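Local coordinates for ribosomal RNA small subunit methyltransferase E (Legionella pneumophila, PDB 5O95), which probably methylates N3 of a specific uridine in 16S ribosomal RNA, using S-adenosyl-L-methionine as the methyl donor, at residues S102-T115 against C145-L159. Residues are numbered along the deposited sequence; the frame is centred on the assembly and turned at random. Where two conformers were deposited one is given.
Sequences SAELGVACITPLIT and CGRNQIPELRQPVYL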
ATOM      1  N   SER B 102      -2.441   1.800  -7.631  1.00 16.51           N
ATOM      2  CA  SER B 102      -3.774   1.461  -8.112  1.00 12.49           C
ATOM      3  C   SER B 102      -3.683   0.744  -9.455  1.00 13.59           C
ATOM      4  O   SER B 102      -4.447  -0.187  -9.722  1.00 17.58           O
ATOM      5  CB  SER B 102      -4.671   2.692  -8.185  1.00 15.58           C
ATOM      6  OG  SER B 102      -4.217   3.601  -9.169  1.00 16.03           O
ATOM      7  N   ALA B 103      -2.721   1.149 -10.288  1.00 15.93           N
ATOM      8  CA  ALA B 103      -2.440   0.418 -11.518  1.00 14.83           C
ATOM      9  C   ALA B 103      -2.049  -1.039 -11.239  1.00 16.09           C
ATOM     10  O   ALA B 103      -2.538  -1.964 -11.907  1.00 14.95           O
ATOM     11  CB  ALA B 103      -1.369   1.162 -12.328  1.00 13.90           C
ATOM     12  N   GLU B 104      -1.156  -1.268 -10.273  1.00 15.71           N
ATOM     13  CA  GLU B 104      -0.789  -2.641  -9.898  1.00 15.86           C
ATOM     14  C   GLU B 104      -1.998  -3.432  -9.429  1.00 18.45           C
ATOM     15  O   GLU B 104      -2.083  -4.651  -9.668  1.00 18.13           O
ATOM     16  CB  GLU B 104       0.255  -2.647  -8.772  1.00 19.96           C
ATOM     17  CG  GLU B 104       1.592  -2.072  -9.142  1.00 20.44           C
ATOM     18  CD  GLU B 104       2.542  -1.977  -7.944  1.00 25.19           C
ATOM     19  OE1 GLU B 104       2.680  -2.960  -7.193  1.00 27.81           O
ATOM     20  OE2 GLU B 104       3.156  -0.907  -7.764  1.00 27.22           O
ATOM     21  N   LEU B 105      -2.926  -2.767  -8.710  1.00 13.82           N
ATOM     22  CA  LEU B 105      -4.124  -3.427  -8.211  1.00 16.41           C
ATOM     23  C   LEU B 105      -5.216  -3.528  -9.256  1.00 17.90           C
ATOM     24  O   LEU B 105      -6.346  -3.883  -8.915  1.00 18.77           O
ATOM     25  CB  LEU B 105      -4.642  -2.733  -6.930  1.00 13.02           C
ATOM     26  CG  LEU B 105      -4.156  -3.331  -5.621  1.00 19.15           C
ATOM     27  CD1 LEU B 105      -4.664  -4.783  -5.499  1.00 20.62           C
ATOM     28  CD2 LEU B 105      -2.655  -3.332  -5.553  1.00 21.30           C
ATOM     29  N   GLY B 106      -4.896  -3.247 -10.527  1.00 14.06           N
ATOM     30  CA  GLY B 106      -5.830  -3.472 -11.610  1.00 17.13           C
ATOM     31  C   GLY B 106      -6.923  -2.444 -11.783  1.00 15.58           C
ATOM     32  O   GLY B 106      -7.915  -2.727 -12.452  1.00 17.56           O
ATOM     33  N   VAL B 107      -6.784  -1.259 -11.184  1.00 16.70           N
ATOM     34  CA  VAL B 107      -7.835  -0.256 -11.317  1.00 16.43           C
ATOM     35  C   VAL B 107      -8.098  -0.027 -12.803  1.00 15.83           C
ATOM     36  O   VAL B 107      -7.181  -0.064 -13.623  1.00 16.97           O
ATOM     37  CB  VAL B 107      -7.398   1.029 -10.591  1.00 16.31           C
ATOM     38  CG1 VAL B 107      -6.378   1.815 -11.444  1.00 17.19           C
ATOM     39  CG2 VAL B 107      -8.597   1.905 -10.221  1.00 18.25           C
ATOM     40  N   ALA B 108      -9.370   0.185 -13.148  1.00 14.47           N
ATOM     41  CA  ALA B 108      -9.753   0.391 -14.538  1.00 14.12           C
ATOM     42  C   ALA B 108      -9.697   1.858 -14.937  1.00 18.06           C
ATOM     43  O   ALA B 108      -9.367   2.169 -16.088  1.00 17.25           O
ATOM     44  CB  ALA B 108     -11.173  -0.140 -14.755  1.00 16.85           C
ATOM     45  N   CYS B 109      -9.988   2.762 -14.006  0.51 13.19           N
ATOM     46  CA  CYS B 109     -10.134   4.185 -14.294  0.51 15.72           C
ATOM     47  C   CYS B 109      -9.795   4.952 -13.028  0.51 15.22           C
ATOM     48  O   CYS B 109     -10.148   4.516 -11.934  0.51 17.66           O
ATOM     49  CB  CYS B 109     -11.586   4.517 -14.634  0.51 14.19           C
ATOM     50  SG  CYS B 109     -11.797   6.112 -15.456  0.51 16.69           S
ATOM     51  N   ILE B 110      -9.136   6.099 -13.186  1.00 17.19           N
ATOM     52  CA  ILE B 110      -8.749   6.944 -12.057  1.00 15.35           C
ATOM     53  C   ILE B 110      -9.155   8.375 -12.375  1.00 19.71           C
ATOM     54  O   ILE B 110      -8.767   8.898 -13.422  1.00 19.14           O
ATOM     55  CB  ILE B 110      -7.229   6.912 -11.801  1.00 18.96           C
ATOM     56  CG1 ILE B 110      -6.722   5.488 -11.646  1.00 25.50           C
ATOM     57  CG2 ILE B 110      -6.905   7.724 -10.531  1.00 20.38           C
ATOM     58  CD1 ILE B 110      -5.232   5.359 -11.871  1.00 23.77           C
ATOM     59  N   THR B 111      -9.877   9.018 -11.456  1.00 18.69           N
ATOM     60  CA  THR B 111     -10.195  10.447 -11.562  1.00 21.27           C
ATOM     61  C   THR B 111      -9.598  11.196 -10.379  1.00 16.52           C
ATOM     62  O   THR B 111      -9.948  10.894  -9.228  1.00 19.48           O
ATOM     63  CB  THR B 111     -11.715  10.681 -11.597  1.00 22.13           C
ATOM     64  OG1 THR B 111     -12.270  10.086 -12.775  1.00 21.84           O
ATOM     65  CG2 THR B 111     -12.030  12.189 -11.581  1.00 24.69           C
ATOM     66  N   PRO B 112      -8.694  12.149 -10.588  1.00 19.40           N
ATOM     67  CA  PRO B 112      -8.304  13.038  -9.485  1.00 22.72           C
ATOM     68  C   PRO B 112      -9.512  13.870  -9.093  1.00 19.80           C
ATOM     69  O   PRO B 112     -10.210  14.414  -9.942  1.00 21.89           O
ATOM     70  CB  PRO B 112      -7.191  13.901 -10.100  1.00 21.49           C
ATOM     71  CG  PRO B 112      -6.719  13.115 -11.327  1.00 24.05           C
ATOM     72  CD  PRO B 112      -7.953  12.434 -11.825  1.00 22.78           C
ATOM     73  N   LEU B 113      -9.781  13.934  -7.791  1.00 20.00           N
ATOM     74  CA  LEU B 113     -11.011  14.513  -7.285  1.00 21.25           C
ATOM     75  C   LEU B 113     -10.691  15.761  -6.476  1.00 27.22           C
ATOM     76  O   LEU B 113      -9.738  15.777  -5.695  1.00 25.20           O
ATOM     77  CB  LEU B 113     -11.736  13.492  -6.401  1.00 22.60           C
ATOM     78  CG  LEU B 113     -13.188  13.785  -6.023  1.00 31.43           C
ATOM     79  CD1 LEU B 113     -14.089  13.850  -7.266  1.00 29.04           C
ATOM     80  CD2 LEU B 113     -13.686  12.736  -5.046  1.00 28.72           C
ATOM     81  N   ILE B 114     -11.492  16.804  -6.664  1.00 24.69           N
ATOM     82  CA  ILE B 114     -11.406  18.021  -5.860  1.00 24.56           C
ATOM     83  C   ILE B 114     -12.642  18.059  -4.988  1.00 23.67           C
ATOM     84  O   ILE B 114     -13.769  17.974  -5.493  1.00 32.30           O
ATOM     85  CB  ILE B 114     -11.300  19.274  -6.745  1.00 28.75           C
ATOM     86  CG1 ILE B 114     -10.153  19.098  -7.745  1.00 31.03           C
ATOM     87  CG2 ILE B 114     -11.094  20.497  -5.870  1.00 29.62           C
ATOM     88  CD1 ILE B 114     -10.205  20.086  -8.907  1.00 37.35           C
ATOM     89  N   THR B 115     -12.432  18.142  -3.672  1.00 26.00           N
ATOM     90  CA  THR B 115     -13.498  18.198  -2.693  1.00 27.24           C
ATOM     91  C   THR B 115     -13.233  19.378  -1.774  1.00 35.45           C
ATOM     92  O   THR B 115     -12.171  20.008  -1.827  1.00 29.91           O
ATOM     93  CB  THR B 115     -13.600  16.899  -1.875  1.00 28.62           C
ATOM     94  OG1 THR B 115     -12.608  16.902  -0.844  1.00 30.42           O
ATOM     95  CG2 THR B 115     -13.401  15.680  -2.760  1.00 27.66           C
ATOM     96  N   CYS B 145       4.027  -4.406 -13.630  1.00 13.75           N
ATOM     97  CA  CYS B 145       3.113  -5.401 -13.077  1.00 19.45           C
ATOM     98  C   CYS B 145       2.577  -6.399 -14.103  1.00 15.43           C
ATOM     99  O   CYS B 145       2.019  -7.436 -13.715  1.00 16.22           O
ATOM    100  CB  CYS B 145       1.980  -4.697 -12.296  1.00 20.06           C
ATOM    101  SG  CYS B 145       0.621  -4.115 -13.273  1.00 18.39           S
ATOM    102  N   GLY B 146       2.749  -6.131 -15.394  1.00 16.03           N
ATOM    103  CA  GLY B 146       2.303  -7.062 -16.416  1.00 17.00           C
ATOM    104  C   GLY B 146       0.987  -6.719 -17.083  1.00 17.72           C
ATOM    105  O   GLY B 146       0.573  -7.442 -17.991  1.00 15.06           O
ATOM    106  N   ARG B 147       0.320  -5.631 -16.689  1.00 15.43           N
ATOM    107  CA  ARG B 147      -0.891  -5.228 -17.395  1.00 13.77           C
ATOM    108  C   ARG B 147      -0.515  -4.759 -18.782  1.00 14.46           C
ATOM    109  O   ARG B 147       0.427  -3.977 -18.947  1.00 14.34           O
ATOM    110  CB  ARG B 147      -1.547  -4.038 -16.691  1.00 14.87           C
ATOM    111  CG  ARG B 147      -2.277  -4.484 -15.459  1.00 22.13           C
ATOM    112  CD  ARG B 147      -2.868  -3.268 -14.768  1.00 17.33           C
ATOM    113  NE  ARG B 147      -4.086  -2.849 -15.458  1.00 17.51           N
ATOM    114  CZ  ARG B 147      -4.925  -1.925 -15.013  1.00 15.02           C
ATOM    115  NH1 ARG B 147      -4.690  -1.336 -13.836  1.00 14.41           N
ATOM    116  NH2 ARG B 147      -6.020  -1.620 -15.707  1.00 17.28           N
ATOM    117  N   ASN B 148      -1.287  -5.213 -19.765  1.00 16.29           N
ATOM    118  CA  ASN B 148      -1.060  -4.844 -21.158  1.00 12.78           C
ATOM    119  C   ASN B 148      -2.108  -3.883 -21.680  1.00 17.31           C
ATOM    120  O   ASN B 148      -2.182  -3.633 -22.898  1.00 14.96           O
ATOM    121  CB  ASN B 148      -0.960  -6.097 -22.023  1.00 11.18           C
ATOM    122  CG  ASN B 148       0.210  -6.954 -21.630  1.00 15.05           C
ATOM    123  OD1 ASN B 148       1.282  -6.443 -21.382  1.00 14.51           O
ATOM    124  ND2 ASN B 148       0.009  -8.268 -21.575  1.00 15.54           N
ATOM    125  N   GLN B 149      -2.847  -3.269 -20.765  1.00 17.30           N
ATOM    126  CA  GLN B 149      -3.835  -2.252 -21.039  1.00 15.01           C
ATOM    127  C   GLN B 149      -3.591  -1.201 -19.977  1.00 14.59           C
ATOM    128  O   GLN B 149      -3.339  -1.553 -18.822  1.00 15.71           O
ATOM    129  CB  GLN B 149      -5.235  -2.835 -20.877  1.00 15.93           C
ATOM    130  CG  GLN B 149      -6.372  -1.898 -21.185  1.00 21.18           C
ATOM    131  CD  GLN B 149      -7.726  -2.603 -21.198  1.00 25.26           C
ATOM    132  OE1 GLN B 149      -7.834  -3.803 -21.489  1.00 22.45           O
ATOM    133  NE2 GLN B 149      -8.774  -1.852 -20.883  1.00 29.56           N
ATOM    134  N   ILE B 150      -3.633   0.069 -20.375  1.00 15.55           N
ATOM    135  CA  ILE B 150      -3.364   1.184 -19.473  1.00 16.69           C
ATOM    136  C   ILE B 150      -4.678   1.646 -18.853  1.00 13.49           C
ATOM    137  O   ILE B 150      -5.648   1.855 -19.580  1.00 18.15           O
ATOM    138  CB  ILE B 150      -2.743   2.363 -20.243  1.00 17.14           C
ATOM    139  CG1 ILE B 150      -1.603   1.888 -21.154  1.00 21.49           C
ATOM    140  CG2 ILE B 150      -2.315   3.470 -19.248  1.00 16.81           C
ATOM    141  CD1 ILE B 150      -0.459   1.230 -20.428  1.00 21.17           C
ATOM    142  N   PRO B 151      -4.751   1.816 -17.518  1.00 14.54           N
ATOM    143  CA  PRO B 151      -5.965   2.374 -16.910  1.00 17.87           C
ATOM    144  C   PRO B 151      -6.284   3.722 -17.525  1.00 17.85           C
ATOM    145  O   PRO B 151      -5.390   4.463 -17.930  1.00 19.29           O
ATOM    146  CB  PRO B 151      -5.588   2.557 -15.424  1.00 17.02           C
ATOM    147  CG  PRO B 151      -4.292   1.896 -15.205  1.00 20.51           C
ATOM    148  CD  PRO B 151      -3.704   1.474 -16.553  1.00 15.86           C
ATOM    149  N   GLU B 152      -7.576   4.040 -17.586  1.00 17.55           N
ATOM    150  CA  GLU B 152      -7.996   5.366 -18.018  1.00 16.84           C
ATOM    151  C   GLU B 152      -7.689   6.372 -16.916  1.00 16.91           C
ATOM    152  O   GLU B 152      -8.043   6.166 -15.753  1.00 21.15           O
ATOM    153  CB  GLU B 152      -9.495   5.358 -18.328  1.00 20.13           C
ATOM    154  CG  GLU B 152     -10.025   6.681 -18.875  1.00 27.96           C
ATOM    155  CD  GLU B 152     -11.497   6.616 -19.247  1.00 48.36           C
ATOM    156  OE1 GLU B 152     -12.118   5.547 -19.070  1.00 40.35           O
ATOM    157  OE2 GLU B 152     -12.036   7.638 -19.716  1.00 42.93           O
ATOM    158  N   LEU B 153      -7.009   7.463 -17.275  1.00 17.50           N
ATOM    159  CA  LEU B 153      -6.741   8.553 -16.346  1.00 15.82           C
ATOM    160  C   LEU B 153      -7.629   9.695 -16.808  1.00 22.62           C
ATOM    161  O   LEU B 153      -7.462  10.212 -17.918  1.00 20.57           O
ATOM    162  CB  LEU B 153      -5.265   8.942 -16.346  1.00 20.72           C
ATOM    163  CG  LEU B 153      -4.896  10.205 -15.549  1.00 18.81           C
ATOM    164  CD1 LEU B 153      -5.276  10.056 -14.092  1.00 20.09           C
ATOM    165  CD2 LEU B 153      -3.398  10.480 -15.665  1.00 25.52           C
ATOM    166  N   ARG B 154      -8.614  10.034 -15.992  1.00 20.47           N
ATOM    167  CA  ARG B 154      -9.586  11.052 -16.342  1.00 19.49           C
ATOM    168  C   ARG B 154      -9.116  12.420 -15.873  1.00 21.97           C
ATOM    169  O   ARG B 154      -8.309  12.544 -14.955  1.00 22.66           O
ATOM    170  CB  ARG B 154     -10.934  10.731 -15.697  1.00 26.76           C
ATOM    171  CG  ARG B 154     -11.604   9.494 -16.240  1.00 29.41           C
ATOM    172  CD  ARG B 154     -12.525   9.829 -17.389  1.00 43.21           C
ATOM    173  NE  ARG B 154     -13.492   8.763 -17.622  1.00 65.30           N
ATOM    174  CZ  ARG B 154     -14.701   8.718 -17.071  1.00 74.76           C
ATOM    175  NH1 ARG B 154     -15.099   9.684 -16.252  1.00 58.81           N
ATOM    176  NH2 ARG B 154     -15.514   7.706 -17.339  1.00 65.02           N
ATOM    177  N   GLN B 155      -9.634  13.453 -16.529  1.00 21.78           N
ATOM    178  CA  GLN B 155      -9.345  14.820 -16.115  1.00 23.50           C
ATOM    179  C   GLN B 155      -9.904  15.069 -14.711  1.00 24.22           C
ATOM    180  O   GLN B 155     -10.962  14.532 -14.359  1.00 25.09           O
ATOM    181  CB  GLN B 155      -9.964  15.794 -17.109  1.00 25.05           C
ATOM    182  CG  GLN B 155      -9.257  15.812 -18.445  1.00 33.24           C
ATOM    183  CD  GLN B 155      -7.808  16.234 -18.321  1.00 51.33           C
ATOM    184  OE1 GLN B 155      -7.487  17.216 -17.643  1.00 44.52           O
ATOM    185  NE2 GLN B 155      -6.922  15.486 -18.965  1.00 33.98           N
ATOM    186  N   PRO B 156      -9.219  15.861 -13.882  1.00 30.59           N
ATOM    187  CA  PRO B 156      -9.745  16.148 -12.542  1.00 27.08           C
ATOM    188  C   PRO B 156     -11.113  16.812 -12.613  1.00 25.04           C
ATOM    189  O   PRO B 156     -11.397  17.604 -13.513  1.00 29.12           O
ATOM    190  CB  PRO B 156      -8.698  17.093 -11.944  1.00 27.43           C
ATOM    191  CG  PRO B 156      -7.437  16.770 -12.683  1.00 35.32           C
ATOM    192  CD  PRO B 156      -7.893  16.468 -14.089  1.00 26.29           C
ATOM    193  N   VAL B 157     -11.974  16.475 -11.646  1.00 22.05           N
ATOM    194  CA  VAL B 157     -13.293  17.090 -11.548  1.00 26.16           C
ATOM    195  C   VAL B 157     -13.617  17.317 -10.080  1.00 24.07           C
ATOM    196  O   VAL B 157     -13.050  16.679  -9.185  1.00 25.86           O
ATOM    197  CB  VAL B 157     -14.427  16.261 -12.200  1.00 27.07           C
ATOM    198  CG1 VAL B 157     -14.226  16.121 -13.716  1.00 25.94           C
ATOM    199  CG2 VAL B 157     -14.573  14.904 -11.533  1.00 27.88           C
ATOM    200  N   TYR B 158     -14.552  18.240  -9.848  1.00 26.81           N
ATOM    201  CA  TYR B 158     -15.097  18.407  -8.509  1.00 28.30           C
ATOM    202  C   TYR B 158     -16.075  17.285  -8.183  1.00 29.13           C
ATOM    203  O   TYR B 158     -16.610  16.605  -9.063  1.00 25.27           O
ATOM    204  CB  TYR B 158     -15.804  19.759  -8.373  1.00 27.17           C
ATOM    205  CG  TYR B 158     -14.856  20.928  -8.266  1.00 30.53           C
ATOM    206  CD1 TYR B 158     -14.328  21.526  -9.399  1.00 37.53           C
ATOM    207  CD2 TYR B 158     -14.475  21.424  -7.027  1.00 37.89           C
ATOM    208  CE1 TYR B 158     -13.450  22.588  -9.303  1.00 40.38           C
ATOM    209  CE2 TYR B 158     -13.602  22.487  -6.921  1.00 39.98           C
ATOM    210  CZ  TYR B 158     -13.091  23.063  -8.060  1.00 43.16           C
ATOM    211  OH  TYR B 158     -12.221  24.122  -7.957  1.00 53.75           O
ATOM    212  N   LEU B 159     -16.316  17.112  -6.887  1.00 25.89           N
ATOM    213  CA  LEU B 159     -17.137  16.002  -6.418  1.00 26.14           C
ATOM    214  C   LEU B 159     -18.528  16.019  -7.047  1.00 28.47           C
ATOM    215  O   LEU B 159     -19.081  14.959  -7.366  1.00 29.22           O
ATOM    216  CB  LEU B 159     -17.233  16.056  -4.894  1.00 25.70           C
ATOM    217  CG  LEU B 159     -18.120  15.016  -4.207  1.00 28.78           C
ATOM    218  CD1 LEU B 159     -17.449  13.637  -4.157  1.00 29.43           C
ATOM    219  CD2 LEU B 159     -18.486  15.487  -2.813  1.00 34.91           C
TER
HETATM  220  O   HOH W   1     -14.028  11.479 -14.262  1.00 26.30           O
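C109-I114 pairs in parallel with E152-Y158, an edge strand of the methyltransferase domain's parallel six-stranded sheet, while R147 ties the turn before the inner strand to the loop before the outer one. I110 N reaches E152 O at 2.8 Å, and R154 N returns to I110 O. P112 offers no N-H, and around it the register slips by one residue; pairing resumes with V157 N to P112 O and I114 N to V157 O. R154 O is buried without a partner beside P112 CD, 3.2 Å away. Helix 124-145 makes the beta-alpha-beta crossover between these strands of the SPOUT-type fold. Just beyond this helix, the R147 chain, bent at chi3 (78°), turns the guanidinium end-on to V107 O, which takes both NH1 and NH2 near the guanidinium plane. R147 NH1 also meets a lone pair of A103 O at 3.0 Å, nearly straight (167°). That carbonyl already accepts G106 N in the Schellman motif closing helix 94-104; E78 pairs with R147 NH2. P151 CD lies above one face of the R147 guanidinium, toward its rim. In the E152-R154 salt bridge, NE approaches OE2 from above the carboxylate plane. A water joins T111 OG1, also bonded to H84, to R154 NH1. At the other end, I114 CB makes a CH-pi contact over the Y158 ring face, toward the rim, 4.1 Å from the centroid, and L113 CD2 meets L159 CD1.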